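Long-range contacts in spike protein P1 (Pseudoalteromonas phage pm2, PDB 2VVE), which binds the host cell receptor through its C-terminal part, as the spike at the fivefold vertices of the virion: residues 42-53 against 77-85; 133-141 against 175-185. All coordinates share one frame; numbering follows the deposited sequence. Where two conformers were deposited one is given.

Contact 1: 42-53 against 77-85; sequences VDIWIGGENMTA and SVNYWVSDE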
loop_
_atom_site.group_PDB
_atom_site.type_symbol
_atom_site.label_atom_id
_atom_site.label_comp_id
_atom_site.label_asym_id
_atom_site.label_seq_id
_atom_site.Cartn_x
_atom_site.Cartn_y
_atom_site.Cartn_z
ATOM N N VAL A 42 -6.331 -13.055 -9.033
ATOM C CA VAL A 42 -5.018 -13.443 -9.557
ATOM C C VAL A 42 -4.647 -12.530 -10.718
ATOM O O VAL A 42 -5.539 -11.953 -11.369
ATOM C CB VAL A 42 -4.989 -14.948 -9.995
ATOM C CG1 VAL A 42 -5.261 -15.861 -8.796
ATOM C CG2 VAL A 42 -6.007 -15.233 -11.109
ATOM N N ASP A 43 -3.342 -12.399 -10.990
ATOM C CA ASP A 43 -2.912 -11.685 -12.204
ATOM C C ASP A 43 -3.638 -12.255 -13.422
ATOM O O ASP A 43 -3.756 -13.485 -13.586
ATOM C CB ASP A 43 -1.408 -11.812 -12.431
ATOM C CG ASP A 43 -0.573 -11.094 -11.378
ATOM O OD1 ASP A 43 -1.100 -10.308 -10.563
ATOM O OD2 ASP A 43 0.649 -11.320 -11.390
ATOM N N ILE A 44 -4.126 -11.366 -14.277
ATOM C CA ILE A 44 -4.984 -11.781 -15.377
ATOM C C ILE A 44 -4.587 -11.025 -16.649
ATOM O O ILE A 44 -4.377 -9.812 -16.628
ATOM C CB ILE A 44 -6.499 -11.569 -15.044
ATOM C CG1 ILE A 44 -7.394 -12.222 -16.114
ATOM C CG2 ILE A 44 -6.849 -10.060 -14.831
ATOM C CD1 ILE A 44 -8.875 -12.275 -15.753
ATOM N N TRP A 45 -4.499 -11.759 -17.749
ATOM C CA TRP A 45 -4.135 -11.178 -19.024
ATOM C C TRP A 45 -5.421 -11.025 -19.827
ATOM O O TRP A 45 -6.222 -11.962 -19.883
ATOM C CB TRP A 45 -3.085 -12.056 -19.707
ATOM C CG TRP A 45 -1.692 -11.831 -19.149
ATOM C CD1 TRP A 45 -0.685 -11.086 -19.721
ATOM C CD2 TRP A 45 -1.159 -12.336 -17.917
ATOM N NE1 TRP A 45 0.437 -11.108 -18.924
ATOM C CE2 TRP A 45 0.173 -11.860 -17.808
ATOM C CE3 TRP A 45 -1.679 -13.138 -16.889
ATOM C CZ2 TRP A 45 0.995 -12.169 -16.717
ATOM C CZ3 TRP A 45 -0.858 -13.439 -15.797
ATOM C CH2 TRP A 45 0.468 -12.953 -15.725
ATOM N N ILE A 46 -5.636 -9.834 -20.382
ATOM C CA ILE A 46 -6.900 -9.471 -21.039
ATOM C C ILE A 46 -6.613 -9.022 -22.471
ATOM O O ILE A 46 -5.675 -8.257 -22.718
ATOM C CB ILE A 46 -7.648 -8.342 -20.274
ATOM C CG1 ILE A 46 -8.008 -8.790 -18.842
ATOM C CG2 ILE A 46 -8.907 -7.906 -21.024
ATOM C CD1 ILE A 46 -9.116 -9.868 -18.766
ATOM N N GLY A 47 -7.426 -9.499 -23.400
ATOM C CA GLY A 47 -7.247 -9.173 -24.815
ATOM C C GLY A 47 -8.457 -9.465 -25.677
ATOM O O GLY A 47 -9.482 -9.980 -25.201
ATOM N N GLY A 48 -8.303 -9.165 -26.965
ATOM C CA GLY A 48 -9.344 -9.377 -27.965
ATOM C C GLY A 48 -9.233 -10.742 -28.602
ATOM O O GLY A 48 -8.603 -11.642 -28.061
ATOM N N GLU A 49 -9.840 -10.890 -29.773
ATOM C CA GLU A 49 -9.921 -12.194 -30.445
ATOM C C GLU A 49 -8.560 -12.730 -30.888
ATOM O O GLU A 49 -8.403 -13.937 -31.117
ATOM C CB GLU A 49 -10.905 -12.125 -31.618
ATOM C CG GLU A 49 -12.348 -11.867 -31.170
ATOM C CD GLU A 49 -13.320 -11.690 -32.328
ATOM O OE1 GLU A 49 -13.257 -10.646 -33.018
ATOM O OE2 GLU A 49 -14.163 -12.590 -32.534
ATOM N N ASN A 50 -7.575 -11.837 -30.971
ATOM C CA ASN A 50 -6.213 -12.202 -31.364
ATOM C C ASN A 50 -5.348 -12.817 -30.262
ATOM O O ASN A 50 -4.304 -13.407 -30.557
ATOM C CB ASN A 50 -5.488 -10.999 -31.983
ATOM C CG ASN A 50 -5.226 -9.877 -30.983
ATOM O OD1 ASN A 50 -6.154 -9.292 -30.404
ATOM N ND2 ASN A 50 -3.955 -9.551 -30.805
ATOM N N MET A 51 -5.779 -12.683 -29.009
ATOM C CA MET A 51 -4.985 -13.165 -27.872
ATOM C C MET A 51 -4.822 -14.685 -27.865
ATOM O O MET A 51 -5.803 -15.423 -27.992
ATOM C CB MET A 51 -5.574 -12.696 -26.538
ATOM C CG MET A 51 -4.605 -12.914 -25.382
ATOM S SD MET A 51 -5.164 -12.250 -23.814
ATOM C CE MET A 51 -6.447 -13.419 -23.419
ATOM N N THR A 52 -3.573 -15.129 -27.710
ATOM C CA THR A 52 -3.232 -16.541 -27.636
ATOM C C THR A 52 -2.253 -16.722 -26.488
ATOM O O THR A 52 -1.701 -15.745 -25.983
ATOM C CB THR A 52 -2.580 -17.036 -28.954
ATOM O OG1 THR A 52 -1.405 -16.259 -29.226
ATOM C CG2 THR A 52 -3.559 -16.923 -30.129
ATOM N N ALA A 53 -2.035 -17.963 -26.067
ATOM C CA ALA A 53 -1.086 -18.240 -24.990
ATOM C C ALA A 53 -0.393 -19.580 -25.202
ATOM O O ALA A 53 -0.446 -20.463 -24.347
ATOM C CB ALA A 53 -1.777 -18.183 -23.613
ATOM N N SER A 77 -16.638 -9.326 -27.682
ATOM C CA SER A 77 -15.998 -10.428 -26.969
ATOM C C SER A 77 -14.715 -9.929 -26.306
ATOM O O SER A 77 -14.019 -9.063 -26.853
ATOM C CB SER A 77 -15.659 -11.562 -27.958
ATOM O OG SER A 77 -14.984 -12.617 -27.296
ATOM N N VAL A 78 -14.418 -10.465 -25.123
ATOM C CA VAL A 78 -13.183 -10.153 -24.410
ATOM C C VAL A 78 -12.650 -11.479 -23.858
ATOM O O VAL A 78 -13.398 -12.242 -23.246
ATOM C CB VAL A 78 -13.408 -9.144 -23.261
ATOM C CG1 VAL A 78 -12.077 -8.848 -22.525
ATOM C CG2 VAL A 78 -13.994 -7.820 -23.798
ATOM N N ASN A 79 -11.372 -11.743 -24.102
ATOM C CA ASN A 79 -10.713 -12.985 -23.642
ATOM C C ASN A 79 -9.798 -12.779 -22.453
ATOM O O ASN A 79 -9.238 -11.697 -22.282
ATOM C CB ASN A 79 -9.895 -13.571 -24.793
ATOM C CG ASN A 79 -10.771 -14.119 -25.904
ATOM O OD1 ASN A 79 -11.766 -14.785 -25.643
ATOM N ND2 ASN A 79 -10.407 -13.834 -27.154
ATOM N N TYR A 80 -9.620 -13.832 -21.649
ATOM C CA TYR A 80 -8.680 -13.793 -20.543
ATOM C C TYR A 80 -7.728 -14.997 -20.589
ATOM O O TYR A 80 -8.021 -16.007 -21.237
ATOM C CB TYR A 80 -9.395 -13.726 -19.175
ATOM C CG TYR A 80 -10.024 -15.043 -18.739
ATOM C CD1 TYR A 80 -11.350 -15.329 -19.040
ATOM C CD2 TYR A 80 -9.288 -15.988 -18.027
ATOM C CE1 TYR A 80 -11.943 -16.549 -18.645
ATOM C CE2 TYR A 80 -9.867 -17.226 -17.632
ATOM C CZ TYR A 80 -11.194 -17.484 -17.953
ATOM O OH TYR A 80 -11.792 -18.674 -17.590
ATOM N N TRP A 81 -6.596 -14.859 -19.898
ATOM C CA TRP A 81 -5.722 -15.982 -19.557
ATOM C C TRP A 81 -5.165 -15.769 -18.148
ATOM O O TRP A 81 -4.752 -14.650 -17.803
ATOM C CB TRP A 81 -4.567 -16.082 -20.560
ATOM C CG TRP A 81 -3.645 -17.258 -20.317
ATOM C CD1 TRP A 81 -3.707 -18.475 -20.917
ATOM C CD2 TRP A 81 -2.527 -17.312 -19.412
ATOM N NE1 TRP A 81 -2.699 -19.301 -20.446
ATOM C CE2 TRP A 81 -1.964 -18.608 -19.517
ATOM C CE3 TRP A 81 -1.951 -16.397 -18.519
ATOM C CZ2 TRP A 81 -0.849 -19.004 -18.776
ATOM C CZ3 TRP A 81 -0.843 -16.801 -17.772
ATOM C CH2 TRP A 81 -0.305 -18.094 -17.910
ATOM N N VAL A 82 -5.157 -16.830 -17.340
ATOM C CA VAL A 82 -4.543 -16.777 -16.003
ATOM C C VAL A 82 -3.554 -17.913 -15.770
ATOM O O VAL A 82 -2.636 -17.790 -14.967
ATOM C CB VAL A 82 -5.591 -16.769 -14.841
ATOM C CG1 VAL A 82 -6.421 -15.486 -14.867
ATOM C CG2 VAL A 82 -6.484 -18.021 -14.876
ATOM N N SER A 83 -3.753 -19.025 -16.473
ATOM C CA SER A 83 -3.019 -20.250 -16.153
ATOM C C SER A 83 -3.197 -21.318 -17.226
ATOM O O SER A 83 -4.231 -21.367 -17.880
ATOM C CB SER A 83 -3.494 -20.798 -14.800
ATOM O OG SER A 83 -2.890 -22.041 -14.531
ATOM N N ASP A 84 -2.182 -22.166 -17.392
ATOM C CA ASP A 84 -2.298 -23.369 -18.231
ATOM C C ASP A 84 -2.464 -24.663 -17.431
ATOM O O ASP A 84 -2.418 -25.751 -17.999
ATOM C CB ASP A 84 -1.107 -23.494 -19.181
ATOM C CG ASP A 84 -1.126 -22.457 -20.280
ATOM O OD1 ASP A 84 -2.213 -22.169 -20.847
ATOM O OD2 ASP A 84 -0.038 -21.935 -20.581
ATOM N N GLU A 85 -2.673 -24.535 -16.123
ATOM C CA GLU A 85 -2.869 -25.693 -15.234
ATOM C C GLU A 85 -4.294 -26.227 -15.356
ATOM O O GLU A 85 -5.246 -25.527 -15.002
ATOM C CB GLU A 85 -2.605 -25.290 -13.776
ATOM C CG GLU A 85 -1.130 -25.165 -13.409
ATOM C CD GLU A 85 -0.420 -26.515 -13.387
ATOM O OE1 GLU A 85 -0.766 -27.372 -12.538
ATOM O OE2 GLU A 85 0.487 -26.718 -14.221
HETATM O O HOH W 1 -2.406 -15.779 -13.101
HETATM O O HOH W 2 -2.480 -21.823 -23.209
#

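Contact 2: 133-141 against 175-185; sequences ARVRHKSKG and YGSTGSHSGYD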
loop_
_atom_site.group_PDB
_atom_site.type_symbol
_atom_site.label_atom_id
_atom_site.label_comp_id
_atom_site.label_asym_id
_atom_site.label_seq_id
_atom_site.Cartn_x
_atom_site.Cartn_y
_atom_site.Cartn_z
ATOM N N ALA A 133 -4.916 -37.647 -3.159
ATOM C CA ALA A 133 -3.475 -37.816 -3.267
ATOM C C ALA A 133 -3.139 -39.131 -3.941
ATOM O O ALA A 133 -3.822 -40.143 -3.724
ATOM C CB ALA A 133 -2.810 -37.738 -1.903
ATOM N N ARG A 134 -2.085 -39.102 -4.753
ATOM C CA ARG A 134 -1.460 -40.298 -5.292
ATOM C C ARG A 134 -0.427 -40.742 -4.251
ATOM O O ARG A 134 0.514 -40.005 -3.920
ATOM C CB ARG A 134 -0.817 -39.997 -6.658
ATOM C CG ARG A 134 -0.006 -41.143 -7.242
ATOM C CD ARG A 134 0.612 -40.783 -8.588
ATOM N NE ARG A 134 1.277 -41.948 -9.167
ATOM C CZ ARG A 134 1.691 -42.032 -10.427
ATOM N NH1 ARG A 134 2.275 -43.143 -10.855
ATOM N NH2 ARG A 134 1.520 -41.012 -11.262
ATOM N N VAL A 135 -0.639 -41.931 -3.700
ATOM C CA VAL A 135 0.088 -42.352 -2.509
ATOM C C VAL A 135 0.869 -43.632 -2.788
ATOM O O VAL A 135 0.327 -44.600 -3.325
ATOM C CB VAL A 135 -0.875 -42.531 -1.281
ATOM C CG1 VAL A 135 -0.117 -42.973 -0.071
ATOM C CG2 VAL A 135 -1.599 -41.237 -0.959
ATOM N N ARG A 136 2.149 -43.617 -2.431
ATOM C CA ARG A 136 3.017 -44.758 -2.673
ATOM C C ARG A 136 3.523 -45.329 -1.356
ATOM O O ARG A 136 4.215 -44.653 -0.584
ATOM C CB ARG A 136 4.190 -44.364 -3.586
ATOM C CG ARG A 136 5.125 -45.530 -3.948
ATOM C CD ARG A 136 6.140 -45.119 -4.974
ATOM N NE ARG A 136 5.482 -44.652 -6.187
ATOM C CZ ARG A 136 6.052 -43.862 -7.089
ATOM N NH1 ARG A 136 7.302 -43.445 -6.919
ATOM N NH2 ARG A 136 5.358 -43.481 -8.155
ATOM N N HIS A 137 3.175 -46.584 -1.114
ATOM C CA HIS A 137 3.710 -47.327 0.017
ATOM C C HIS A 137 4.821 -48.262 -0.455
ATOM O O HIS A 137 4.656 -49.002 -1.425
ATOM C CB HIS A 137 2.590 -48.108 0.711
ATOM C CG HIS A 137 1.370 -47.285 0.988
ATOM N ND1 HIS A 137 1.329 -46.337 1.986
ATOM C CD2 HIS A 137 0.144 -47.279 0.409
ATOM C CE1 HIS A 137 0.131 -45.772 2.004
ATOM N NE2 HIS A 137 -0.609 -46.331 1.063
ATOM N N LYS A 138 5.964 -48.199 0.213
ATOM C CA LYS A 138 7.084 -49.095 -0.094
ATOM C C LYS A 138 7.764 -49.487 1.208
ATOM O O LYS A 138 8.271 -48.620 1.933
ATOM C CB LYS A 138 8.068 -48.413 -1.058
ATOM C CG LYS A 138 9.198 -49.300 -1.571
ATOM C CD LYS A 138 10.051 -48.536 -2.586
ATOM C CE LYS A 138 11.083 -49.424 -3.261
ATOM N NZ LYS A 138 12.177 -49.830 -2.337
ATOM N N SER A 139 7.749 -50.787 1.506
ATOM C CA SER A 139 8.309 -51.314 2.749
ATOM C C SER A 139 9.466 -52.296 2.539
ATOM O O SER A 139 10.369 -52.362 3.372
ATOM C CB SER A 139 7.213 -51.934 3.629
ATOM O OG SER A 139 6.608 -53.064 3.021
ATOM N N LYS A 140 9.432 -53.048 1.431
ATOM C CA LYS A 140 10.442 -54.082 1.126
ATOM C C LYS A 140 11.870 -53.536 1.119
ATOM O O LYS A 140 12.251 -52.785 0.224
ATOM C CB LYS A 140 10.151 -54.760 -0.220
ATOM C CG LYS A 140 8.846 -55.552 -0.262
ATOM C CD LYS A 140 8.622 -56.175 -1.641
ATOM C CE LYS A 140 7.504 -57.212 -1.626
ATOM N NZ LYS A 140 7.974 -58.528 -1.080
ATOM N N GLY A 141 12.649 -53.922 2.128
ATOM C CA GLY A 141 14.039 -53.484 2.250
ATOM C C GLY A 141 14.253 -52.047 2.706
ATOM O O GLY A 141 15.395 -51.601 2.828
ATOM N N TYR A 175 -8.976 -44.920 2.996
ATOM C CA TYR A 175 -8.590 -46.344 2.883
ATOM C C TYR A 175 -7.499 -46.733 3.882
ATOM O O TYR A 175 -6.714 -45.888 4.332
ATOM C CB TYR A 175 -8.123 -46.701 1.450
ATOM C CG TYR A 175 -6.690 -46.288 1.125
ATOM C CD1 TYR A 175 -5.610 -47.150 1.366
ATOM C CD2 TYR A 175 -6.418 -45.036 0.575
ATOM C CE1 TYR A 175 -4.294 -46.768 1.070
ATOM C CE2 TYR A 175 -5.118 -44.647 0.276
ATOM C CZ TYR A 175 -4.062 -45.508 0.529
ATOM O OH TYR A 175 -2.785 -45.090 0.225
ATOM N N GLY A 176 -7.467 -48.019 4.224
ATOM C CA GLY A 176 -6.310 -48.632 4.882
ATOM C C GLY A 176 -5.814 -49.788 4.030
ATOM O O GLY A 176 -6.580 -50.359 3.253
ATOM N N SER A 177 -4.537 -50.137 4.170
ATOM C CA SER A 177 -3.948 -51.230 3.380
ATOM C C SER A 177 -2.906 -51.985 4.188
ATOM O O SER A 177 -2.168 -51.392 4.978
ATOM C CB SER A 177 -3.312 -50.671 2.101
ATOM O OG SER A 177 -2.667 -51.681 1.349
ATOM N N THR A 178 -2.842 -53.297 3.986
ATOM C CA THR A 178 -1.875 -54.114 4.697
ATOM C C THR A 178 -1.208 -55.081 3.735
ATOM O O THR A 178 -1.865 -55.699 2.886
ATOM C CB THR A 178 -2.524 -54.879 5.883
ATOM O OG1 THR A 178 -3.260 -53.963 6.701
ATOM C CG2 THR A 178 -1.466 -55.542 6.750
ATOM N N GLY A 179 0.105 -55.192 3.877
ATOM C CA GLY A 179 0.880 -56.180 3.152
ATOM C C GLY A 179 2.343 -55.792 3.105
ATOM O O GLY A 179 2.791 -54.901 3.838
ATOM N N SER A 180 3.091 -56.506 2.267
ATOM C CA SER A 180 4.473 -56.149 1.986
ATOM C C SER A 180 4.486 -55.316 0.713
ATOM O O SER A 180 4.225 -55.822 -0.379
ATOM C CB SER A 180 5.335 -57.405 1.841
ATOM O OG SER A 180 5.221 -58.214 3.001
ATOM N N HIS A 181 4.781 -54.030 0.871
ATOM C CA HIS A 181 4.666 -53.062 -0.218
ATOM C C HIS A 181 5.938 -52.939 -1.048
ATOM O O HIS A 181 7.005 -52.605 -0.527
ATOM C CB HIS A 181 4.253 -51.703 0.344
ATOM C CG HIS A 181 3.080 -51.771 1.275
ATOM N ND1 HIS A 181 1.779 -51.647 0.843
ATOM C CD2 HIS A 181 3.015 -51.969 2.613
ATOM C CE1 HIS A 181 0.962 -51.755 1.875
ATOM N NE2 HIS A 181 1.686 -51.953 2.961
ATOM N N SER A 182 5.816 -53.214 -2.344
ATOM C CA SER A 182 6.955 -53.119 -3.257
ATOM C C SER A 182 7.122 -51.713 -3.849
ATOM O O SER A 182 8.175 -51.389 -4.403
ATOM C CB SER A 182 6.877 -54.191 -4.355
ATOM O OG SER A 182 5.593 -54.259 -4.944
ATOM N N GLY A 183 6.083 -50.889 -3.721
ATOM C CA GLY A 183 6.120 -49.495 -4.150
ATOM C C GLY A 183 6.258 -49.262 -5.642
ATOM O O GLY A 183 6.874 -48.280 -6.057
ATOM N N TYR A 184 5.677 -50.150 -6.451
ATOM C CA TYR A 184 5.732 -50.014 -7.909
ATOM C C TYR A 184 4.770 -48.910 -8.344
ATOM O O TYR A 184 3.634 -48.857 -7.866
ATOM C CB TYR A 184 5.386 -51.333 -8.613
ATOM C CG TYR A 184 6.318 -52.501 -8.310
ATOM C CD1 TYR A 184 7.658 -52.290 -7.972
ATOM C CD2 TYR A 184 5.859 -53.817 -8.389
ATOM C CE1 TYR A 184 8.513 -53.357 -7.693
ATOM C CE2 TYR A 184 6.704 -54.894 -8.119
ATOM C CZ TYR A 184 8.028 -54.658 -7.774
ATOM O OH TYR A 184 8.865 -55.719 -7.506
ATOM N N ASP A 185 5.225 -48.048 -9.253
ATOM C CA ASP A 185 4.484 -46.832 -9.625
ATOM C C ASP A 185 3.043 -47.071 -10.091
ATOM O O ASP A 185 2.157 -46.244 -9.839
ATOM C CB ASP A 185 5.266 -46.008 -10.660
ATOM C CG ASP A 185 5.472 -46.747 -11.986
ATOM O OD1 ASP A 185 5.303 -47.988 -12.044
ATOM O OD2 ASP A 185 5.810 -46.068 -12.979
HETATM O O HOH W 3 3.151 -50.476 -3.270
#

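Contact 1: 42-53 against 77-85
Trp81 of 77-85 packs against Trp45, Met51 and Ala53 of 42-53. Beside its CB comes Met51 CE. CG stands anti to the backbone N (chi1 -177°), placing the indole beside that of Trp45, on one face of the antiparallel pair. Over the pyrrole part lies Ala53, its CB 3.3 Å from Trp81 CD1, a CH-pi contact on the ring face. Trp81 NE1 donates to Asp84 OD1 of its own segment (2.9 Å), nearly in the ring plane, which helps fix the ring's rotation. Trp81 CE3 comes 3.7 Å from Trp45 CE3, and CZ3 beyond it meets Trp45 CE3 and CZ3; the planes stand at 74°, an offset edge-to-face pair with Trp81 giving the edge. Beneath the rings Trp45 N meets Trp81 O at 2.9 Å and Trp81 N answers to Trp45 O; Gly47 and Asn79 repeat that pairing. Asn79 ND2 then bonds Gly48 O at 3.0 Å, from the opposite side of the carbonyl plane to Met51 N. Ile46 and Tyr80 occupy the reverse face. In this jelly-roll domain, 44-47 and 78-81 are the middle strands between 62-64 and 24-27, and Ile44, Ile46 and Val78 reach across to strand 69-72 of the partner sheet.

Contact 2: 133-141 against 175-185
His137 and Tyr175 join edge to edge at the tight end of this contact: His137 NE2 and Tyr175 OH are 2.6 Å apart, each atom near the plane of the other's ring, with the planes turned 72° from one another. The hydroxyl also touches Val135 CG1 and has a weak further bond to Asn189, while His137 ND1 is tied to Thr229, so the imidazole is gripped at both nitrogens. His181 completes an aromatic cluster. Its CG, anti to the carbonyl carbon (chi1 -49°), brings the imidazole beneath His137 CB, a CH-pi contact over one face, offset toward the rim; NE2 of His181 bonds the carbonyl of Ile151. His181 O takes Ser139 N at 2.8 Å and Lys140 N at 3.1 Å from opposite faces of its plane, and Ser139 OG accepts from His181 N at 3.0 Å.

The outer side is looser. Arg134 NH1 reaches Asp185 O at 3.3 Å, from well above the carbonyl plane, and Arg136 brings its CD to 3.4 Å from Gly183 O; both guanidinium groups find their salt-bridge partner in Asp188 instead. A water links His137 O to Gly183 N, two atoms not bonded directly, and exposed Lys138 lays its chain along Ser182 O. Strand 129-137 lies between 229-236 and 189-195 in one sheet, whereas 177-179 pairs with 151-160 in the other. The contact joins the two sheets of the C-terminal domain, the part responsible for receptor binding, with His137 and Ser177 both packing on Val153 of strand 151-160.

Overall arrangement
The two contacts lie in different domains of the spike, the second jelly roll and the C-terminal receptor-binding part, on opposite sides of the chain's centre, with centres about 42 Å apart and nearest atoms about 14 Å apart. Contact 1 joins neighbouring strands within one sheet, and its regular backbone bonds come with apolar and aromatic packing; a second subunit reaches it, through Ser14 of that chain bonding Ile46 O. Contact 2 brings together strands and loops of two sheets, and no other chain of the assembly touches it. Fewer of its touching residues are buried, three against seven, and polar histidine, tyrosine, serine and arginine groups replace the tryptophans and aliphatic side chains.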